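Local coordinates for uncharacterized ABC transporter solute-binding protein yclQ (Bacillus subtilis subsp. subtilis str. 168, PDB 3GFV) that binds iron-free and ferric petrobactin, and its precursor 3,4-dihydroxybenzoic acid, and serves the YclNOPQ ABC transporter in taking up ferric petrobactin, at residues Asp55-Leu60 with Ser70-Asp75; Lys76-Gly81 with Ala92-Asp97; Ser82-Asp87 with Thr273-Gly278. All coordinates share one frame; numbering follows the deposited sequence.

Contact 1: Asp55-Leu60 with Ser70-Asp75; sequences DIVAGL and SKFKDD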
# COMPACT_ATOMS: atom_id res chain seq x y z
N ASP A 55 6.99 -11.51 16.80
CA ASP A 55 8.16 -11.82 17.61
C ASP A 55 9.47 -11.87 16.83
O ASP A 55 10.54 -11.75 17.41
CB ASP A 55 7.98 -13.15 18.35
CG ASP A 55 7.00 -13.05 19.49
OD1 ASP A 55 6.67 -11.90 19.88
OD2 ASP A 55 6.55 -14.10 19.99
N ILE A 56 9.39 -12.06 15.51
CA ILE A 56 10.62 -12.20 14.74
C ILE A 56 10.98 -10.92 13.97
O ILE A 56 11.93 -10.89 13.19
CB ILE A 56 10.62 -13.48 13.86
CG1 ILE A 56 9.39 -13.53 12.94
CG2 ILE A 56 10.66 -14.73 14.74
CD1 ILE A 56 9.41 -12.45 11.83
N VAL A 57 10.23 -9.86 14.22
CA VAL A 57 10.57 -8.55 13.65
C VAL A 57 11.61 -7.88 14.53
O VAL A 57 11.31 -7.51 15.66
CB VAL A 57 9.36 -7.63 13.56
CG1 VAL A 57 9.74 -6.30 12.92
CG2 VAL A 57 8.24 -8.30 12.77
N ALA A 58 12.83 -7.71 14.01
CA ALA A 58 13.88 -7.07 14.81
C ALA A 58 13.81 -5.55 14.80
O ALA A 58 14.23 -4.89 15.76
CB ALA A 58 15.26 -7.52 14.33
N GLY A 59 13.30 -4.99 13.71
CA GLY A 59 13.36 -3.55 13.51
C GLY A 59 12.59 -3.10 12.29
O GLY A 59 12.35 -3.89 11.35
N LEU A 60 12.20 -1.82 12.29
CA LEU A 60 11.44 -1.23 11.21
C LEU A 60 11.63 0.29 11.33
O LEU A 60 12.01 0.79 12.40
CB LEU A 60 9.95 -1.56 11.37
CG LEU A 60 9.32 -1.16 12.71
CD1 LEU A 60 8.05 -0.35 12.47
CD2 LEU A 60 9.03 -2.43 13.54
N SER A 70 0.48 0.95 14.94
CA SER A 70 1.03 1.69 16.11
C SER A 70 1.64 0.79 17.19
O SER A 70 2.50 1.23 17.96
CB SER A 70 -0.04 2.59 16.73
OG SER A 70 -1.17 1.84 17.13
N LYS A 71 1.22 -0.46 17.24
CA LYS A 71 1.77 -1.41 18.21
C LYS A 71 3.30 -1.49 18.06
O LYS A 71 4.01 -1.77 19.01
CB LYS A 71 1.15 -2.79 18.00
CG LYS A 71 1.77 -3.54 16.84
CD LYS A 71 0.83 -4.59 16.29
CE LYS A 71 0.50 -5.62 17.34
NZ LYS A 71 -0.55 -6.55 16.84
N PHE A 72 3.79 -1.24 16.85
CA PHE A 72 5.22 -1.37 16.58
C PHE A 72 6.08 -0.23 17.14
O PHE A 72 7.31 -0.24 16.99
CB PHE A 72 5.46 -1.61 15.08
CG PHE A 72 5.02 -2.98 14.63
CD1 PHE A 72 5.79 -4.09 14.96
CD2 PHE A 72 3.85 -3.17 13.92
CE1 PHE A 72 5.39 -5.37 14.57
CE2 PHE A 72 3.45 -4.44 13.53
CZ PHE A 72 4.23 -5.54 13.85
N LYS A 73 5.45 0.72 17.82
CA LYS A 73 6.19 1.76 18.54
C LYS A 73 6.89 1.17 19.76
O LYS A 73 7.86 1.74 20.28
CB LYS A 73 5.26 2.90 18.97
CG LYS A 73 4.57 3.59 17.82
CD LYS A 73 3.77 4.80 18.27
CE LYS A 73 3.14 5.50 17.07
NZ LYS A 73 2.79 6.92 17.36
N ASP A 74 6.40 0.03 20.22
CA ASP A 74 7.02 -0.68 21.34
C ASP A 74 8.53 -0.76 21.17
O ASP A 74 9.02 -1.09 20.10
CB ASP A 74 6.43 -2.10 21.45
CG ASP A 74 6.75 -2.78 22.78
OD1 ASP A 74 7.93 -3.08 23.05
OD2 ASP A 74 5.79 -3.03 23.54
N ASP A 75 9.28 -0.47 22.23
CA ASP A 75 10.73 -0.48 22.13
C ASP A 75 11.33 -1.87 21.89
O ASP A 75 12.52 -1.99 21.63
CB ASP A 75 11.36 0.15 23.38
CG ASP A 75 11.16 1.66 23.41
OD1 ASP A 75 10.97 2.25 22.33
OD2 ASP A 75 11.21 2.25 24.51
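Leu-60 and Val-57 belong to strand 57-60 in the five-stranded parallel sheet of the periplasmic-binding-protein fold, and both meet Phe-72 from the connection that leads on to the adjacent strand 78-79. This connection holds no regular alpha helix; Phe-72 sits in a 3-10 segment within it, and its side chain turns inward onto the sheet.

The tight part is the fork of Leu-60. Its CD1 lies 3.9 Å from Phe-72 CB, while Leu-60 CD2 lies 3.9 Å from Phe-72 CD1, approaching the ring obliquely. The two side chains cross at about a right angle. The Leu-60 side chain has CG wedged between its own backbone N and carbonyl carbon (chi1 55°) and an unstaggered chi2 of 129°. Val-57 touches more lightly, with CG2 4.5 Å from Phe-72 CE1. Leu-45 of helix 42-50 packs against all three residues, the ring of Tyr-77 meets that of Phe-72 with the planes at about 60°, and all three touching residues are buried.

The outer side is polar and exposed. Lys-73, Asp-74 and Asp-75 face solvent, and no hydrogen bond joins the two segments. The 3-10 segment keeps its own shape through Lys-73 N to Ser-70 O, 3.0 Å. Lys-71 spans the two environments: its ammonium group forms a salt bridge with Asp-49, while nearer its backbone Lys-71 CG rests 3.6 Å above one face of the Phe-72 ring, shifted toward the rim.

Contact 2: Lys76-Gly81 with Ala92-Asp97; sequences KYADVG and AELDPD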
# COMPACT_ATOMS: atom_id res chain seq x y z
N LYS A 76 10.52 -2.93 21.97
CA LYS A 76 11.07 -4.26 21.67
C LYS A 76 11.46 -4.32 20.19
O LYS A 76 12.26 -5.16 19.77
CB LYS A 76 10.10 -5.39 22.06
CG LYS A 76 8.81 -5.42 21.25
CD LYS A 76 7.92 -6.59 21.65
CE LYS A 76 8.25 -7.85 20.87
NZ LYS A 76 7.10 -8.80 20.82
N TYR A 77 10.88 -3.43 19.39
CA TYR A 77 11.24 -3.33 17.98
C TYR A 77 12.22 -2.18 17.81
O TYR A 77 11.94 -1.06 18.25
CB TYR A 77 9.98 -3.06 17.13
CG TYR A 77 8.87 -4.05 17.40
CD1 TYR A 77 8.97 -5.36 16.95
CD2 TYR A 77 7.74 -3.69 18.13
CE1 TYR A 77 7.96 -6.28 17.20
CE2 TYR A 77 6.73 -4.61 18.39
CZ TYR A 77 6.85 -5.91 17.92
OH TYR A 77 5.86 -6.84 18.17
N ALA A 78 13.37 -2.44 17.19
CA ALA A 78 14.35 -1.37 16.97
C ALA A 78 13.87 -0.40 15.91
O ALA A 78 13.30 -0.82 14.90
CB ALA A 78 15.72 -1.96 16.59
N ASP A 79 14.11 0.89 16.13
CA ASP A 79 13.80 1.92 15.14
C ASP A 79 14.98 2.04 14.17
O ASP A 79 16.09 2.43 14.57
CB ASP A 79 13.57 3.26 15.84
CG ASP A 79 13.11 4.35 14.89
OD1 ASP A 79 12.98 4.09 13.68
OD2 ASP A 79 12.88 5.48 15.36
N VAL A 80 14.77 1.69 12.90
CA VAL A 80 15.87 1.74 11.93
C VAL A 80 15.73 2.92 10.96
O VAL A 80 16.24 2.88 9.85
CB VAL A 80 16.03 0.38 11.17
CG1 VAL A 80 16.61 -0.70 12.08
CG2 VAL A 80 14.71 -0.09 10.56
N GLY A 81 15.01 3.96 11.40
CA GLY A 81 15.00 5.25 10.70
C GLY A 81 13.69 5.59 10.00
O GLY A 81 12.61 5.60 10.60
N ALA A 92 22.70 -2.90 10.65
CA ALA A 92 23.85 -3.78 10.80
C ALA A 92 24.02 -4.21 12.26
O ALA A 92 24.31 -5.37 12.54
CB ALA A 92 25.11 -3.13 10.28
N GLU A 93 23.80 -3.27 13.18
CA GLU A 93 23.95 -3.55 14.61
C GLU A 93 23.02 -4.67 15.11
O GLU A 93 23.36 -5.41 16.04
CB GLU A 93 23.71 -2.27 15.41
CG GLU A 93 23.67 -2.42 16.92
CD GLU A 93 23.36 -1.10 17.62
OE1 GLU A 93 23.66 -0.04 17.03
OE2 GLU A 93 22.82 -1.13 18.74
N LEU A 94 21.87 -4.79 14.47
CA LEU A 94 20.88 -5.79 14.86
C LEU A 94 21.27 -7.21 14.43
O LEU A 94 20.66 -8.18 14.87
CB LEU A 94 19.51 -5.43 14.26
CG LEU A 94 18.91 -4.11 14.72
CD1 LEU A 94 17.67 -3.77 13.89
CD2 LEU A 94 18.54 -4.17 16.19
N ASP A 95 22.28 -7.32 13.57
CA ASP A 95 22.70 -8.62 13.06
C ASP A 95 21.51 -9.41 12.52
O ASP A 95 21.27 -10.57 12.89
CB ASP A 95 23.41 -9.43 14.15
CG ASP A 95 24.14 -10.64 13.59
OD1 ASP A 95 24.51 -10.61 12.39
OD2 ASP A 95 24.36 -11.61 14.35
N PRO A 96 20.75 -8.78 11.62
CA PRO A 96 19.52 -9.44 11.15
C PRO A 96 19.80 -10.66 10.28
O PRO A 96 20.87 -10.77 9.68
CB PRO A 96 18.84 -8.35 10.33
CG PRO A 96 19.97 -7.49 9.84
CD PRO A 96 21.02 -7.51 10.91
N ASP A 97 18.85 -11.59 10.20
CA ASP A 97 19.06 -12.74 9.34
C ASP A 97 18.26 -12.65 8.04
O ASP A 97 18.43 -13.48 7.14
CB ASP A 97 18.84 -14.08 10.08
CG ASP A 97 17.53 -14.13 10.86
OD1 ASP A 97 16.65 -13.27 10.68
OD2 ASP A 97 17.35 -15.08 11.66
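The backbones of Ala-78 and Leu-94 face each other with their CA atoms 8.2 Å apart, the first on an edge strand, 78-79, of the parallel sheet and the second near the C-terminal end of helix 88-93, just before Asp-95, whose phi is positive. Strand 78-79, helix 88-93 and strand 98-101 form a beta-alpha-beta crossover, and this contact lays the end of its helical arm against its first strand and the residue just after it.

Leu-94 makes every contact across the gap. Its CG stands beside the backbone N (chi1 -62°), which sends the fork toward the strand. Ala-78 CB sits against both methyls, 3.6 Å from Leu-94 CD2 and 3.8 Å from Leu-94 CD1. The CD1 branch is shared, since it also meets Val-80 CG1 at 3.7 Å, the valine and leucine side chains crossing obliquely. Val-38 of strand 37-39 touches both Val-80 and Leu-94, carrying the apolar layer over to the middle of the sheet.

Asp-79, between the two residues that touch Leu-94, sets off away from residues 92-97 and serves the backbone instead. Its OD1 accepts from Gly-81 N at 3.1 Å in an Asx turn; the bond is fairly straight (N-H...O 162°), but the donor lies well above the carboxylate plane. Lys-62 N is a second donor to the same oxygen. Gly-81 follows with backbone angles that suit glycine, because a CB there would press on the preceding carbonyl oxygen.

Purely apolar and only partly buried, the contact holds through close methyl packing without directional bonds between its segments; the turn beside it is fixed separately, by hydrogen bonds.

Contact 3: Ser82-Asp87 with Thr273-Gly278; sequences SLKEPD and TWYLSG. With PO4 (phosphate ion), chain C.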
# COMPACT_ATOMS: atom_id res chain seq x y z
N SER A 82 13.80 5.92 8.72
CA SER A 82 12.61 6.23 7.93
C SER A 82 12.64 5.45 6.63
O SER A 82 13.66 4.83 6.28
CB SER A 82 12.54 7.73 7.64
OG SER A 82 13.46 8.09 6.63
N LEU A 83 11.52 5.49 5.91
CA LEU A 83 11.38 4.68 4.71
C LEU A 83 12.39 5.14 3.67
O LEU A 83 12.91 4.33 2.92
CB LEU A 83 9.97 4.79 4.16
CG LEU A 83 8.92 4.08 5.02
CD1 LEU A 83 7.53 4.46 4.53
CD2 LEU A 83 9.12 2.59 4.91
N LYS A 84 12.64 6.46 3.63
CA LYS A 84 13.54 7.01 2.62
C LYS A 84 14.96 7.20 3.14
O LYS A 84 15.89 7.36 2.36
CB LYS A 84 12.99 8.33 2.05
CG LYS A 84 11.80 8.09 1.15
CD LYS A 84 11.23 9.39 0.61
CE LYS A 84 9.89 9.14 -0.08
NZ LYS A 84 9.25 10.40 -0.56
N GLU A 85 15.14 7.16 4.46
CA GLU A 85 16.46 7.33 5.04
C GLU A 85 16.75 6.20 6.04
O GLU A 85 16.63 6.40 7.25
CB GLU A 85 16.57 8.71 5.72
CG GLU A 85 16.23 9.87 4.78
CD GLU A 85 16.06 11.26 5.44
OE1 GLU A 85 16.35 11.45 6.64
OE2 GLU A 85 15.62 12.18 4.74
N PRO A 86 17.14 5.01 5.54
CA PRO A 86 17.45 3.93 6.48
C PRO A 86 18.67 4.25 7.33
O PRO A 86 19.64 4.88 6.87
CB PRO A 86 17.77 2.73 5.55
CG PRO A 86 17.07 3.07 4.26
CD PRO A 86 17.23 4.56 4.14
N ASP A 87 18.60 3.86 8.60
CA ASP A 87 19.75 3.97 9.48
C ASP A 87 20.54 2.68 9.29
O ASP A 87 20.34 1.71 10.02
CB ASP A 87 19.28 4.13 10.92
CG ASP A 87 20.44 4.28 11.91
OD1 ASP A 87 21.60 4.03 11.54
OD2 ASP A 87 20.17 4.65 13.07
N THR A 273 -2.18 4.81 5.69
CA THR A 273 -2.12 3.45 5.18
C THR A 273 -1.92 3.41 3.67
O THR A 273 -1.08 2.66 3.16
CB THR A 273 -3.38 2.67 5.60
OG1 THR A 273 -3.40 2.56 7.02
CG2 THR A 273 -3.40 1.27 4.98
N TRP A 274 -2.67 4.24 2.94
CA TRP A 274 -2.61 4.20 1.49
C TRP A 274 -1.28 4.71 0.92
O TRP A 274 -0.78 4.17 -0.08
CB TRP A 274 -3.79 4.97 0.86
CG TRP A 274 -5.06 4.20 0.93
CD1 TRP A 274 -5.81 3.94 2.04
CD2 TRP A 274 -5.75 3.60 -0.17
NE1 TRP A 274 -6.93 3.21 1.71
CE2 TRP A 274 -6.90 2.96 0.36
CE3 TRP A 274 -5.50 3.51 -1.54
CZ2 TRP A 274 -7.81 2.26 -0.45
CZ3 TRP A 274 -6.40 2.81 -2.34
CH2 TRP A 274 -7.54 2.20 -1.79
N TYR A 275 -0.70 5.70 1.59
CA TYR A 275 0.55 6.31 1.12
C TYR A 275 1.81 5.60 1.64
O TYR A 275 2.76 5.39 0.90
CB TYR A 275 0.57 7.79 1.49
CG TYR A 275 1.78 8.51 0.95
CD1 TYR A 275 1.89 8.76 -0.41
CD2 TYR A 275 2.80 8.92 1.79
CE1 TYR A 275 3.00 9.43 -0.92
CE2 TYR A 275 3.91 9.59 1.29
CZ TYR A 275 4.00 9.83 -0.07
OH TYR A 275 5.10 10.49 -0.58
N LEU A 276 1.80 5.19 2.90
CA LEU A 276 3.00 4.62 3.51
C LEU A 276 3.00 3.10 3.44
O LEU A 276 4.04 2.47 3.60
CB LEU A 276 3.09 4.99 4.98
CG LEU A 276 3.11 6.50 5.24
CD1 LEU A 276 3.02 6.77 6.74
CD2 LEU A 276 4.34 7.16 4.61
N SER A 277 1.83 2.52 3.23
CA SER A 277 1.74 1.06 3.32
C SER A 277 1.02 0.48 2.11
O SER A 277 1.18 0.97 0.99
CB SER A 277 1.06 0.64 4.62
OG SER A 277 1.17 -0.78 4.81
N GLY A 278 0.24 -0.57 2.33
CA GLY A 278 -0.41 -1.26 1.23
C GLY A 278 0.37 -2.50 0.80
O GLY A 278 1.58 -2.59 1.00
P PO4 C . 7.37 8.54 -2.62
O1 PO4 C . 6.42 7.43 -3.01
O2 PO4 C . 7.16 8.89 -1.16
O3 PO4 C . 8.79 8.10 -2.84
O4 PO4 C . 7.07 9.75 -3.47
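Leu-83 and Leu-276 meet obliquely, and they share one conformation: in each, CG lies beside the backbone N and the chain then runs on extended, with chi2 of 169° and 173°. The touch is light. Leu-83 CD1 stops 4.2 Å from Leu-276 CD2 and 4.1 Å from Leu-276 O.

Beside this pair, Lys-84 stretches out fully beyond CG and brings NZ to O2 of a phosphate ion in a hydrogen bond of 2.6 Å, though Lys-84 CE crowds the same oxygen and leaves the exact geometry doubtful. Tyr-275 approaches that oxygen from the helix; with CG anti to its backbone N (chi1 -176°), its OH comes within 2.7 Å of phosphate O2. Arg-236 NE donates to that hydroxyl, and Arg-104 makes a cation-pi contact with the ring. The phosphate probably came from the crystallisation liquor, yet its position in this basic site is consistent with a pocket for an anionic ligand such as a siderophore. The turn carrying Lys-84 is an ST motif, Ser-82 OG accepting from Glu-85 N.

Phe-42 of helix 42-50 touches both leucines; Asp-87 N-caps helix 88-93, and helix 281-296 packs against Thr-273 and Trp-274 of helix 271-276.

In the fold
From the N terminus, contact 1 closes first, folding the connection after strand 57-60 back onto that strand. Contact 2 opens directly afterwards, and closes the loop from strand 78-79 through helix 88-93. The two follow in series but adjoin in space, because strands 57-60 and 78-79 are sheet neighbours, probably bonded from Leu-60 O to Val-80 N. Contact 3 starts inside the loop of contact 2, so these two cross, and they touch through the backbones of Val-80 and Asp-87. Its partner comes 186 residues later, so of the three, contact 3 is the one that ties the parallel-sheet lobe to helix 271-276, which follows the mixed sheet's strand 266-268.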